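Local coordinates for glycoside transferase (Listeria monocytogenes, PDB 6R2M), which is an extracellular glycoside hydrolase associated with exopolysaccharide, probably cleaving glycosidic bonds in such polymers, at residues L163-M168 and L179-V184; L55-L60 and E108-A113; Q235-L238 and V244-R247; D211-A216 and T269-K274. All blocks are in the same frame, centred on the assembly; numbering follows the deposited sequence.

Interaction 1 (L163-M168 and L179-V184); sequences LNIQAM and LPIQTV
L163 and I181 supply the tight part of this contact, a small buried patch in which a short helix start and a short helical turn meet through aliphatic branches alone. The CD1 methyl of L163 lies against CB of I181 at 3.7 Å, and the two side chains run antiparallel alongside each other. In I181, CG1 stands anti to the backbone N (chi1 -163°), and CG2 therefore lies between the N and the carbonyl carbon, on the side where I165 arrives. That CG2 methyl is met more loosely, since CD1 of I165 stops 4.3 Å away. L163 and I165 thus approach I181 from the same short piece of chain, where loop passes into helix 165-170. N164 sits between them at the N-cap: its OD1 accepts from A167 N at 3.0 Å, a fairly straight bond although the N-H comes from above the carbonyl plane, and it fixes where the helix begins and hence how its two flanking residues are presented. The turn 179-183 is secured differently, through the OG1 of T183 donating to the O of L179 at 2.6 Å. This is the solvent side: L179 and T183 are exposed, whereas P180 and I181 face inward. Helix 209-223 touches both segments: D221 packs on I165, E222 is bonded to Q182, and N223 ND2 to the O of I181.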
loop_
_atom_site.group_PDB
_atom_site.type_symbol
_atom_site.label_atom_id
_atom_site.label_comp_id
_atom_site.label_asym_id
_atom_site.label_seq_id
_atom_site.Cartn_x
_atom_site.Cartn_y
_atom_site.Cartn_z
ATOM N N LEU A 163 0.444 -8.367 -2.112
ATOM C CA LEU A 163 1.212 -9.070 -1.096
ATOM C C LEU A 163 1.967 -8.079 -0.219
ATOM O O LEU A 163 2.568 -7.113 -0.707
ATOM C CB LEU A 163 2.195 -10.054 -1.726
ATOM C CG LEU A 163 1.590 -11.208 -2.525
ATOM C CD1 LEU A 163 2.684 -11.963 -3.261
ATOM C CD2 LEU A 163 0.817 -12.168 -1.648
ATOM N N ASN A 164 1.922 -8.321 1.086
ATOM C CA ASN A 164 2.662 -7.541 2.065
ATOM C C ASN A 164 3.444 -8.584 2.851
ATOM O O ASN A 164 2.875 -9.266 3.704
ATOM C CB ASN A 164 1.708 -6.726 2.934
ATOM C CG ASN A 164 2.418 -5.827 3.923
ATOM O OD1 ASN A 164 3.427 -6.201 4.532
ATOM N ND2 ASN A 164 1.870 -4.636 4.109
ATOM N N ILE A 165 4.724 -8.763 2.509
ATOM C CA ILE A 165 5.486 -9.874 3.075
ATOM C C ILE A 165 5.623 -9.718 4.582
ATOM O O ILE A 165 5.496 -10.686 5.337
ATOM C CB ILE A 165 6.862 -9.983 2.392
ATOM C CG1 ILE A 165 6.689 -10.259 0.897
ATOM C CG2 ILE A 165 7.729 -11.071 3.076
ATOM C CD1 ILE A 165 5.761 -11.435 0.558
ATOM N N GLN A 166 5.894 -8.500 5.049
ATOM C CA GLN A 166 6.014 -8.289 6.489
ATOM C C GLN A 166 4.734 -8.691 7.218
ATOM O O GLN A 166 4.787 -9.398 8.233
ATOM C CB GLN A 166 6.374 -6.827 6.775
ATOM C CG GLN A 166 6.337 -6.483 8.257
ATOM C CD GLN A 166 7.407 -5.494 8.668
ATOM O OE1 GLN A 166 8.556 -5.580 8.231
ATOM N NE2 GLN A 166 7.029 -4.533 9.505
ATOM N N ALA A 167 3.573 -8.293 6.689
ATOM C CA ALA A 167 2.322 -8.632 7.359
ATOM C C ALA A 167 2.081 -10.136 7.336
ATOM O O ALA A 167 1.602 -10.716 8.319
ATOM C CB ALA A 167 1.151 -7.894 6.709
ATOM N N MET A 168 2.418 -10.788 6.229
ATOM C CA MET A 168 2.182 -12.224 6.128
ATOM C C MET A 168 3.076 -13.008 7.077
ATOM O O MET A 168 2.652 -14.040 7.612
ATOM C CB MET A 168 2.385 -12.693 4.687
ATOM C CG MET A 168 1.397 -12.082 3.739
ATOM S SD MET A 168 1.731 -12.543 2.035
ATOM C CE MET A 168 1.553 -14.328 2.143
ATOM N N LEU A 179 4.845 -19.258 -2.516
ATOM C CA LEU A 179 5.257 -19.786 -3.813
ATOM C C LEU A 179 4.991 -18.819 -4.960
ATOM O O LEU A 179 5.854 -18.725 -5.849
ATOM C CB LEU A 179 4.579 -21.138 -4.086
ATOM C CG LEU A 179 5.157 -21.922 -5.271
ATOM C CD1 LEU A 179 6.415 -22.642 -4.831
ATOM C CD2 LEU A 179 4.160 -22.921 -5.843
ATOM N N PRO A 180 3.867 -18.084 -5.015
ATOM C CA PRO A 180 3.687 -17.152 -6.142
ATOM C C PRO A 180 4.802 -16.127 -6.249
ATOM O O PRO A 180 5.378 -15.965 -7.331
ATOM C CB PRO A 180 2.321 -16.511 -5.851
ATOM C CG PRO A 180 1.572 -17.607 -5.133
ATOM C CD PRO A 180 2.608 -18.274 -4.268
ATOM N N ILE A 181 5.147 -15.444 -5.153
ATOM C CA ILE A 181 6.176 -14.410 -5.255
ATOM C C ILE A 181 7.580 -15.006 -5.337
ATOM O O ILE A 181 8.507 -14.342 -5.821
ATOM C CB ILE A 181 6.027 -13.413 -4.086
ATOM C CG1 ILE A 181 6.782 -12.105 -4.353
ATOM C CG2 ILE A 181 6.467 -14.038 -2.768
ATOM C CD1 ILE A 181 6.233 -11.290 -5.525
ATOM N N GLN A 182 7.761 -16.251 -4.906
ATOM C CA GLN A 182 9.055 -16.906 -5.069
ATOM C C GLN A 182 9.322 -17.328 -6.504
ATOM O O GLN A 182 10.494 -17.479 -6.873
ATOM C CB GLN A 182 9.147 -18.143 -4.180
ATOM C CG GLN A 182 9.313 -17.829 -2.712
ATOM C CD GLN A 182 9.065 -19.048 -1.827
ATOM O OE1 GLN A 182 8.655 -20.099 -2.310
ATOM N NE2 GLN A 182 9.304 -18.901 -0.529
ATOM N N THR A 183 8.284 -17.518 -7.312
ATOM C CA THR A 183 8.443 -18.141 -8.623
ATOM C C THR A 183 8.031 -17.248 -9.789
ATOM O O THR A 183 8.196 -17.655 -10.947
ATOM C CB THR A 183 7.666 -19.464 -8.677
ATOM O OG1 THR A 183 6.272 -19.249 -8.401
ATOM C CG2 THR A 183 8.209 -20.426 -7.630
ATOM N N VAL A 184 7.519 -16.043 -9.524
ATOM C CA VAL A 184 7.136 -15.137 -10.603
ATOM C C VAL A 184 8.383 -14.664 -11.347
ATOM O O VAL A 184 9.479 -14.553 -10.773
ATOM C CB VAL A 184 6.330 -13.948 -10.039
ATOM C CG1 VAL A 184 7.206 -13.071 -9.156
ATOM C CG2 VAL A 184 5.702 -13.123 -11.152
#

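Interaction 2 (L55-L60 and E108-A113); sequences LYMEYL and EALYQA
Where E58 and A109 lie level with each other, their CA atoms come within 5.2 Å, and the helical segments 55-60 and 108-113 run nearly the same way, their axes 9.1 Å apart at closest and inclined by 21°. The parallel pairing of helices 50-62 and 100-116, with helix 66-79 between them in sequence, is consistent with an (alpha/alpha) barrel, as in several glycoside hydrolase families. The small side chain of A109 points toward the partner helix and does two jobs: its CB touches CB of M57 at 4.1 Å and rests against the backbone N of E58 at the same distance. M57 then extends beyond the alanine. Its chain is straight as far as SD and bends only at the last torsion (chi3 61°), which delivers the CE methyl to L110, where it lies 4.1 Å from CG and equally near CD2. F69 of helix 66-79 also packs on M57, while Y122 and A126 of helix 120-136 back L110. No hydrogen bond joins the two segments, so the chemistry is that of methyl and methylene groups: between these segments, attraction would come from dispersion and burial of apolar surface.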
loop_
_atom_site.group_PDB
_atom_site.type_symbol
_atom_site.label_atom_id
_atom_site.label_comp_id
_atom_site.label_asym_id
_atom_site.label_seq_id
_atom_site.Cartn_x
_atom_site.Cartn_y
_atom_site.Cartn_z
ATOM N N LEU A 55 -3.570 4.033 5.040
ATOM C CA LEU A 55 -2.385 4.843 4.755
ATOM C C LEU A 55 -2.290 6.020 5.721
ATOM O O LEU A 55 -1.200 6.366 6.190
ATOM C CB LEU A 55 -2.418 5.337 3.308
ATOM C CG LEU A 55 -2.038 4.292 2.267
ATOM C CD1 LEU A 55 -2.570 4.725 0.918
ATOM C CD2 LEU A 55 -0.524 4.090 2.233
ATOM N N TYR A 56 -3.425 6.630 6.039
ATOM C CA TYR A 56 -3.420 7.706 7.015
ATOM C C TYR A 56 -2.992 7.190 8.380
ATOM O O TYR A 56 -2.187 7.832 9.063
ATOM C CB TYR A 56 -4.803 8.349 7.062
ATOM C CG TYR A 56 -4.871 9.681 7.770
ATOM C CD1 TYR A 56 -3.804 10.576 7.761
ATOM C CD2 TYR A 56 -6.022 10.034 8.445
ATOM C CE1 TYR A 56 -3.903 11.801 8.417
ATOM C CE2 TYR A 56 -6.124 11.246 9.113
ATOM C CZ TYR A 56 -5.066 12.120 9.084
ATOM O OH TYR A 56 -5.194 13.324 9.749
ATOM N N MET A 57 -3.487 6.012 8.779
ATOM C CA MET A 57 -3.031 5.406 10.030
ATOM C C MET A 57 -1.527 5.180 10.027
ATOM O O MET A 57 -0.854 5.436 11.034
ATOM C CB MET A 57 -3.761 4.089 10.264
ATOM C CG MET A 57 -5.198 4.298 10.676
ATOM S SD MET A 57 -6.218 2.793 10.676
ATOM C CE MET A 57 -5.339 1.793 11.895
ATOM N N GLU A 58 -0.993 4.671 8.911
ATOM C CA GLU A 58 0.446 4.465 8.790
ATOM C C GLU A 58 1.203 5.776 8.993
ATOM O O GLU A 58 2.179 5.838 9.756
ATOM C CB GLU A 58 0.738 3.848 7.420
ATOM C CG GLU A 58 2.182 3.535 7.168
ATOM C CD GLU A 58 2.385 2.809 5.844
ATOM O OE1 GLU A 58 1.431 2.158 5.364
ATOM O OE2 GLU A 58 3.503 2.873 5.291
ATOM N N TYR A 59 0.754 6.843 8.325
ATOM C CA TYR A 59 1.377 8.149 8.484
ATOM C C TYR A 59 1.326 8.619 9.934
ATOM O O TYR A 59 2.315 9.139 10.458
ATOM C CB TYR A 59 0.699 9.174 7.562
ATOM C CG TYR A 59 1.315 10.543 7.695
ATOM C CD1 TYR A 59 2.462 10.872 6.974
ATOM C CD2 TYR A 59 0.796 11.479 8.581
ATOM C CE1 TYR A 59 3.054 12.111 7.097
ATOM C CE2 TYR A 59 1.385 12.737 8.721
ATOM C CZ TYR A 59 2.514 13.042 7.978
ATOM O OH TYR A 59 3.128 14.282 8.128
ATOM N N LEU A 60 0.182 8.442 10.601
ATOM C CA LEU A 60 0.019 8.971 11.949
ATOM C C LEU A 60 0.934 8.282 12.950
ATOM O O LEU A 60 1.394 8.924 13.897
ATOM C CB LEU A 60 -1.447 8.850 12.371
ATOM C CG LEU A 60 -2.338 9.727 11.494
ATOM C CD1 LEU A 60 -3.778 9.355 11.733
ATOM C CD2 LEU A 60 -2.112 11.250 11.689
ATOM N N GLU A 108 -0.721 -3.983 10.028
ATOM C CA GLU A 108 0.654 -3.547 10.246
ATOM C C GLU A 108 0.696 -2.228 11.006
ATOM O O GLU A 108 1.486 -2.068 11.937
ATOM C CB GLU A 108 1.391 -3.411 8.915
ATOM C CG GLU A 108 1.957 -4.729 8.425
ATOM C CD GLU A 108 3.018 -5.272 9.370
ATOM O OE1 GLU A 108 4.081 -4.633 9.500
ATOM O OE2 GLU A 108 2.782 -6.322 9.993
ATOM N N ALA A 109 -0.171 -1.286 10.645
ATOM C CA ALA A 109 -0.195 -0.005 11.332
ATOM C C ALA A 109 -0.584 -0.177 12.794
ATOM O O ALA A 109 0.004 0.451 13.680
ATOM C CB ALA A 109 -1.150 0.941 10.605
ATOM N N LEU A 110 -1.546 -1.063 13.066
ATOM C CA LEU A 110 -1.961 -1.322 14.438
ATOM C C LEU A 110 -0.844 -1.945 15.261
ATOM O O LEU A 110 -0.666 -1.589 16.435
ATOM C CB LEU A 110 -3.187 -2.227 14.442
ATOM C CG LEU A 110 -4.507 -1.538 14.058
ATOM C CD1 LEU A 110 -5.526 -2.607 13.776
ATOM C CD2 LEU A 110 -5.012 -0.606 15.151
ATOM N N TYR A 111 -0.108 -2.897 14.683
ATOM C CA TYR A 111 1.009 -3.491 15.414
ATOM C C TYR A 111 2.051 -2.435 15.751
ATOM O O TYR A 111 2.554 -2.378 16.880
ATOM C CB TYR A 111 1.643 -4.617 14.595
ATOM C CG TYR A 111 0.873 -5.915 14.583
ATOM C CD1 TYR A 111 0.510 -6.553 15.760
ATOM C CD2 TYR A 111 0.530 -6.507 13.385
ATOM C CE1 TYR A 111 -0.178 -7.745 15.733
ATOM C CE2 TYR A 111 -0.165 -7.695 13.344
ATOM C CZ TYR A 111 -0.507 -8.306 14.522
ATOM O OH TYR A 111 -1.193 -9.500 14.480
ATOM N N GLN A 112 2.396 -1.595 14.775
ATOM C CA GLN A 112 3.394 -0.553 15.006
ATOM C C GLN A 112 2.900 0.463 16.024
ATOM O O GLN A 112 3.661 0.895 16.892
ATOM C CB GLN A 112 3.749 0.145 13.692
ATOM C CG GLN A 112 4.425 -0.756 12.678
ATOM C CD GLN A 112 5.735 -1.313 13.198
ATOM O OE1 GLN A 112 6.004 -2.514 13.096
ATOM N NE2 GLN A 112 6.552 -0.443 13.770
ATOM N N ALA A 113 1.613 0.815 15.955
ATOM C CA ALA A 113 1.020 1.753 16.904
ATOM C C ALA A 113 0.954 1.175 18.315
ATOM O O ALA A 113 1.090 1.909 19.295
ATOM C CB ALA A 113 -0.381 2.154 16.433
#

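Interaction 3 (Q235-L238 and V244-R247); sequences QTEL and VYAR
L238 and V244 form the apolar heart of a contact that folds the chain back on the helix it has just left. The CG2 methyl of V244 lies 3.9 Å from CG of L238 and 4.1 Å from its CD2, and the same methyl also comes within 4.3 Å of CB of E237, so one branch of the valine lies against two successive helical residues. Its first torsion places it there (chi1 176°), with CG1 anti to N and CG2 anti to the carbonyl carbon. A step further along, E237 lies roughly perpendicular to Y245: OE1 is 4.0 Å from CD2 of Y245, at the edge of the ring and near its plane, with the carboxylate turned 53° from it. The E237 chain folds back at chi2 (-62°) to bring the carboxylate to that edge.

The positioning shell is polar. K241, one turn on, makes a salt bridge to OE1 of E237, and the hydroxyl of Y248 bonds both to that same oxygen and to the backbone N of Y245, tying the acid to the loop. The backbone N of V244 is bonded to the hydroxyl of Y265, and L268 of helix 262-274 packs on the valine. Behind L238 stand I283, T284 and L287 of helix 278-290. A buried acid with an ammonium and a hydroxyl on one oxygen would probably remain ionised. The direct join has no hydrogen bond; it is apolar at V244 and L238, with probably a weak electrostatic attraction of OE1 for the positive ring edge of Y245.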
loop_
_atom_site.group_PDB
_atom_site.type_symbol
_atom_site.label_atom_id
_atom_site.label_comp_id
_atom_site.label_asym_id
_atom_site.label_seq_id
_atom_site.Cartn_x
_atom_site.Cartn_y
_atom_site.Cartn_z
ATOM N N GLN A 235 16.555 0.770 -14.218
ATOM C CA GLN A 235 17.830 1.464 -14.356
ATOM C C GLN A 235 17.968 2.103 -15.730
ATOM O O GLN A 235 18.433 3.247 -15.847
ATOM C CB GLN A 235 18.985 0.500 -14.079
ATOM C CG GLN A 235 19.152 0.175 -12.596
ATOM C CD GLN A 235 20.149 -0.939 -12.351
ATOM O OE1 GLN A 235 20.706 -1.504 -13.293
ATOM N NE2 GLN A 235 20.377 -1.265 -11.080
ATOM N N THR A 236 17.564 1.391 -16.787
ATOM C CA THR A 236 17.758 1.928 -18.131
ATOM C C THR A 236 16.768 3.049 -18.444
ATOM O O THR A 236 17.108 3.982 -19.182
ATOM C CB THR A 236 17.665 0.814 -19.178
ATOM O OG1 THR A 236 16.350 0.234 -19.172
ATOM C CG2 THR A 236 18.701 -0.268 -18.903
ATOM N N GLU A 237 15.557 2.995 -17.885
ATOM C CA GLU A 237 14.631 4.118 -18.021
ATOM C C GLU A 237 15.193 5.364 -17.347
ATOM O O GLU A 237 15.213 6.451 -17.939
ATOM C CB GLU A 237 13.264 3.761 -17.424
ATOM C CG GLU A 237 12.398 2.882 -18.303
ATOM C CD GLU A 237 12.049 3.551 -19.623
ATOM O OE1 GLU A 237 11.090 4.362 -19.677
ATOM O OE2 GLU A 237 12.756 3.264 -20.612
ATOM N N LEU A 238 15.673 5.225 -16.107
ATOM C CA LEU A 238 16.225 6.386 -15.407
ATOM C C LEU A 238 17.445 6.943 -16.133
ATOM O O LEU A 238 17.592 8.165 -16.279
ATOM C CB LEU A 238 16.586 6.001 -13.978
ATOM C CG LEU A 238 15.436 6.066 -12.981
ATOM C CD1 LEU A 238 15.938 5.602 -11.621
ATOM C CD2 LEU A 238 14.846 7.478 -12.899
ATOM N N VAL A 244 10.700 7.570 -14.756
ATOM C CA VAL A 244 9.998 6.308 -14.946
ATOM C C VAL A 244 8.525 6.649 -15.108
ATOM O O VAL A 244 7.963 7.393 -14.297
ATOM C CB VAL A 244 10.227 5.329 -13.779
ATOM C CG1 VAL A 244 9.386 4.059 -13.967
ATOM C CG2 VAL A 244 11.715 4.960 -13.647
ATOM N N TYR A 245 7.913 6.165 -16.176
ATOM C CA TYR A 245 6.562 6.598 -16.487
ATOM C C TYR A 245 5.527 5.768 -15.739
ATOM O O TYR A 245 5.817 4.688 -15.214
ATOM C CB TYR A 245 6.344 6.539 -17.997
ATOM C CG TYR A 245 7.192 7.575 -18.696
ATOM C CD1 TYR A 245 6.838 8.910 -18.658
ATOM C CD2 TYR A 245 8.362 7.219 -19.352
ATOM C CE1 TYR A 245 7.620 9.874 -19.290
ATOM C CE2 TYR A 245 9.144 8.174 -19.990
ATOM C CZ TYR A 245 8.766 9.492 -19.950
ATOM O OH TYR A 245 9.547 10.443 -20.576
ATOM N N ALA A 246 4.299 6.302 -15.684
ATOM C CA ALA A 246 3.241 5.686 -14.890
ATOM C C ALA A 246 2.749 4.373 -15.479
ATOM O O ALA A 246 2.354 3.475 -14.723
ATOM C CB ALA A 246 2.069 6.653 -14.745
ATOM N N ARG A 247 2.719 4.252 -16.806
ATOM C CA ARG A 247 2.195 3.055 -17.454
ATOM C C ARG A 247 2.984 2.770 -18.719
ATOM O O ARG A 247 3.371 3.701 -19.426
ATOM C CB ARG A 247 0.718 3.205 -17.825
ATOM C CG ARG A 247 -0.222 3.292 -16.640
ATOM C CD ARG A 247 -1.577 3.759 -17.072
ATOM N NE ARG A 247 -2.545 3.698 -15.977
ATOM C CZ ARG A 247 -2.876 4.723 -15.202
ATOM N NH1 ARG A 247 -2.312 5.910 -15.385
ATOM N NH2 ARG A 247 -3.774 4.558 -14.235
#

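Interaction 4 (D211-A216 and T269-K274); sequences DQMLIA and TQYFNK
The flat group here is the Y271 ring, which M213 and A216 approach obliquely, each with a methyl. CE of M213 settles at the root of the ring, 3.6 Å from CB and 3.8 Å from CG of Y271, while CB of A216 meets the far part of the same side chain, 4.0 Å from CE1. Between them the two residues thus contact the tyrosine near both its base and its outer part, and F272, its neighbour in the chain, places CE1 at the ring edge, in plane. The methionine runs roughly perpendicular to the tyrosine. In Y271, CG stands anti to the backbone N (chi1 166°), which sets the ring beside M213 and A216; the methionine is curled at both of its later torsions, chi2 -50° and chi3 -52°, which curves its methyl round to the tyrosine. A216 lies one turn beyond M213 on the same helical face and needs no such reach.

The polar end of the tyrosine is spoken for elsewhere, since its hydroxyl is hydrogen-bonded to D231 at the start of helix 228-241. That anchor and the methyl contacts would together fix how the ring stands. This is helix-to-helix packing between 209-223 and 262-274, consistent with a mostly helical (alpha/alpha) architecture. Helix 228-241 also packs over this contact, with L234 on Y271 and F230 on A216, while F267 and L268 of helix 262-274 close on M213. K274 makes a salt bridge to D221, a second tie between helix 262-274 and helix 209-223, with helix 228-241 packing on both.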
loop_
_atom_site.group_PDB
_atom_site.type_symbol
_atom_site.label_atom_id
_atom_site.label_comp_id
_atom_site.label_asym_id
_atom_site.label_seq_id
_atom_site.Cartn_x
_atom_site.Cartn_y
_atom_site.Cartn_z
ATOM N N ASP A 211 1.478 -1.028 -9.594
ATOM C CA ASP A 211 1.381 -2.451 -9.283
ATOM C C ASP A 211 2.717 -3.151 -9.500
ATOM O O ASP A 211 3.136 -3.972 -8.669
ATOM C CB ASP A 211 0.277 -3.085 -10.116
ATOM C CG ASP A 211 -1.052 -2.354 -9.958
ATOM O OD1 ASP A 211 -1.275 -1.794 -8.866
ATOM O OD2 ASP A 211 -1.848 -2.345 -10.910
ATOM N N GLN A 212 3.428 -2.797 -10.576
ATOM C CA GLN A 212 4.735 -3.397 -10.817
ATOM C C GLN A 212 5.708 -3.092 -9.680
ATOM O O GLN A 212 6.465 -3.973 -9.266
ATOM C CB GLN A 212 5.300 -2.920 -12.150
ATOM C CG GLN A 212 4.516 -3.403 -13.382
ATOM C CD GLN A 212 4.760 -4.877 -13.685
ATOM O OE1 GLN A 212 5.886 -5.343 -13.573
ATOM N NE2 GLN A 212 3.710 -5.606 -14.068
ATOM N N MET A 213 5.709 -1.851 -9.162
ATOM C CA MET A 213 6.641 -1.530 -8.083
ATOM C C MET A 213 6.289 -2.301 -6.821
ATOM O O MET A 213 7.178 -2.760 -6.095
ATOM C CB MET A 213 6.640 -0.023 -7.780
ATOM C CG MET A 213 7.355 0.849 -8.806
ATOM S SD MET A 213 9.009 0.293 -9.248
ATOM C CE MET A 213 9.762 0.106 -7.623
ATOM N N LEU A 214 4.995 -2.463 -6.541
ATOM C CA LEU A 214 4.619 -3.214 -5.346
ATOM C C LEU A 214 5.056 -4.675 -5.460
ATOM O O LEU A 214 5.512 -5.268 -4.479
ATOM C CB LEU A 214 3.114 -3.106 -5.109
ATOM C CG LEU A 214 2.683 -1.707 -4.635
ATOM C CD1 LEU A 214 1.176 -1.582 -4.691
ATOM C CD2 LEU A 214 3.204 -1.452 -3.214
ATOM N N ILE A 215 4.939 -5.269 -6.652
ATOM C CA ILE A 215 5.402 -6.645 -6.843
ATOM C C ILE A 215 6.908 -6.721 -6.663
ATOM O O ILE A 215 7.432 -7.640 -6.021
ATOM C CB ILE A 215 4.988 -7.175 -8.230
ATOM C CG1 ILE A 215 3.470 -7.160 -8.362
ATOM C CG2 ILE A 215 5.566 -8.601 -8.469
ATOM C CD1 ILE A 215 2.995 -7.320 -9.782
ATOM N N ALA A 216 7.630 -5.756 -7.226
ATOM C CA ALA A 216 9.082 -5.775 -7.123
ATOM C C ALA A 216 9.529 -5.694 -5.677
ATOM O O ALA A 216 10.507 -6.344 -5.284
ATOM C CB ALA A 216 9.685 -4.615 -7.912
ATOM N N THR A 269 11.598 5.184 -4.732
ATOM C CA THR A 269 12.503 5.667 -3.705
ATOM C C THR A 269 12.664 4.632 -2.598
ATOM O O THR A 269 13.789 4.314 -2.194
ATOM C CB THR A 269 11.983 7.001 -3.178
ATOM O OG1 THR A 269 11.980 7.934 -4.270
ATOM C CG2 THR A 269 12.858 7.526 -2.053
ATOM N N GLN A 270 11.544 4.048 -2.143
ATOM C CA GLN A 270 11.594 2.977 -1.148
ATOM C C GLN A 270 12.368 1.769 -1.662
ATOM O O GLN A 270 13.172 1.179 -0.932
ATOM C CB GLN A 270 10.180 2.543 -0.759
ATOM C CG GLN A 270 9.356 3.641 -0.134
ATOM C CD GLN A 270 7.901 3.235 0.059
ATOM O OE1 GLN A 270 7.589 2.061 0.244
ATOM N NE2 GLN A 270 7.004 4.211 0.004
ATOM N N TYR A 271 12.133 1.394 -2.918
ATOM C CA TYR A 271 12.767 0.215 -3.497
ATOM C C TYR A 271 14.274 0.407 -3.635
ATOM O O TYR A 271 15.067 -0.482 -3.281
ATOM C CB TYR A 271 12.121 -0.065 -4.856
ATOM C CG TYR A 271 12.850 -1.048 -5.759
ATOM C CD1 TYR A 271 12.588 -2.410 -5.675
ATOM C CD2 TYR A 271 13.764 -0.602 -6.713
ATOM C CE1 TYR A 271 13.211 -3.306 -6.517
ATOM C CE2 TYR A 271 14.406 -1.493 -7.554
ATOM C CZ TYR A 271 14.128 -2.838 -7.446
ATOM O OH TYR A 271 14.774 -3.714 -8.285
ATOM N N PHE A 272 14.695 1.566 -4.144
ATOM C CA PHE A 272 16.124 1.790 -4.309
ATOM C C PHE A 272 16.820 1.866 -2.959
ATOM O O PHE A 272 17.933 1.362 -2.808
ATOM C CB PHE A 272 16.354 3.064 -5.132
ATOM C CG PHE A 272 16.130 2.877 -6.601
ATOM C CD1 PHE A 272 16.552 1.716 -7.236
ATOM C CD2 PHE A 272 15.493 3.860 -7.356
ATOM C CE1 PHE A 272 16.359 1.555 -8.608
ATOM C CE2 PHE A 272 15.306 3.695 -8.718
ATOM C CZ PHE A 272 15.730 2.538 -9.341
ATOM N N ASN A 273 16.152 2.403 -1.942
ATOM C CA ASN A 273 16.794 2.452 -0.634
ATOM C C ASN A 273 16.836 1.072 0.027
ATOM O O ASN A 273 17.821 0.736 0.695
ATOM C CB ASN A 273 16.102 3.505 0.220
ATOM C CG ASN A 273 16.375 4.916 -0.297
ATOM O OD1 ASN A 273 17.437 5.176 -0.873
ATOM N ND2 ASN A 273 15.424 5.819 -0.113
ATOM N N LYS A 274 15.817 0.237 -0.190
ATOM C CA LYS A 274 15.843 -1.120 0.352
ATOM C C LYS A 274 16.901 -1.989 -0.319
ATOM O O LYS A 274 17.434 -2.910 0.310
ATOM C CB LYS A 274 14.471 -1.786 0.197
ATOM C CG LYS A 274 13.385 -1.208 1.108
ATOM C CD LYS A 274 11.991 -1.493 0.568
ATOM C CE LYS A 274 11.640 -2.969 0.675
ATOM N NZ LYS A 274 11.270 -3.334 2.074
#

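From the N terminus, interaction 2 is the first to close, drawing helix 50-62 and helix 100-116 together around a 47-residue excursion. Interaction 1 follows in series with a loop of ten residues. Interaction 4 then opens on helix 209-223 and closes on helix 262-274, and the short return of interaction 3 is nested inside it. No pair crosses. Interactions 1 and 2 are joined by a probable hydrogen bond from Q166 NE2 to E108 OE1 (2.9 Å). I181 CD1 packs near the O of I215, linking 1 to 4, and L238 CD1 touches F272 CE2, linking 3 to 4. Interactions 2 and 3 lie on opposite sides of the chain's centre.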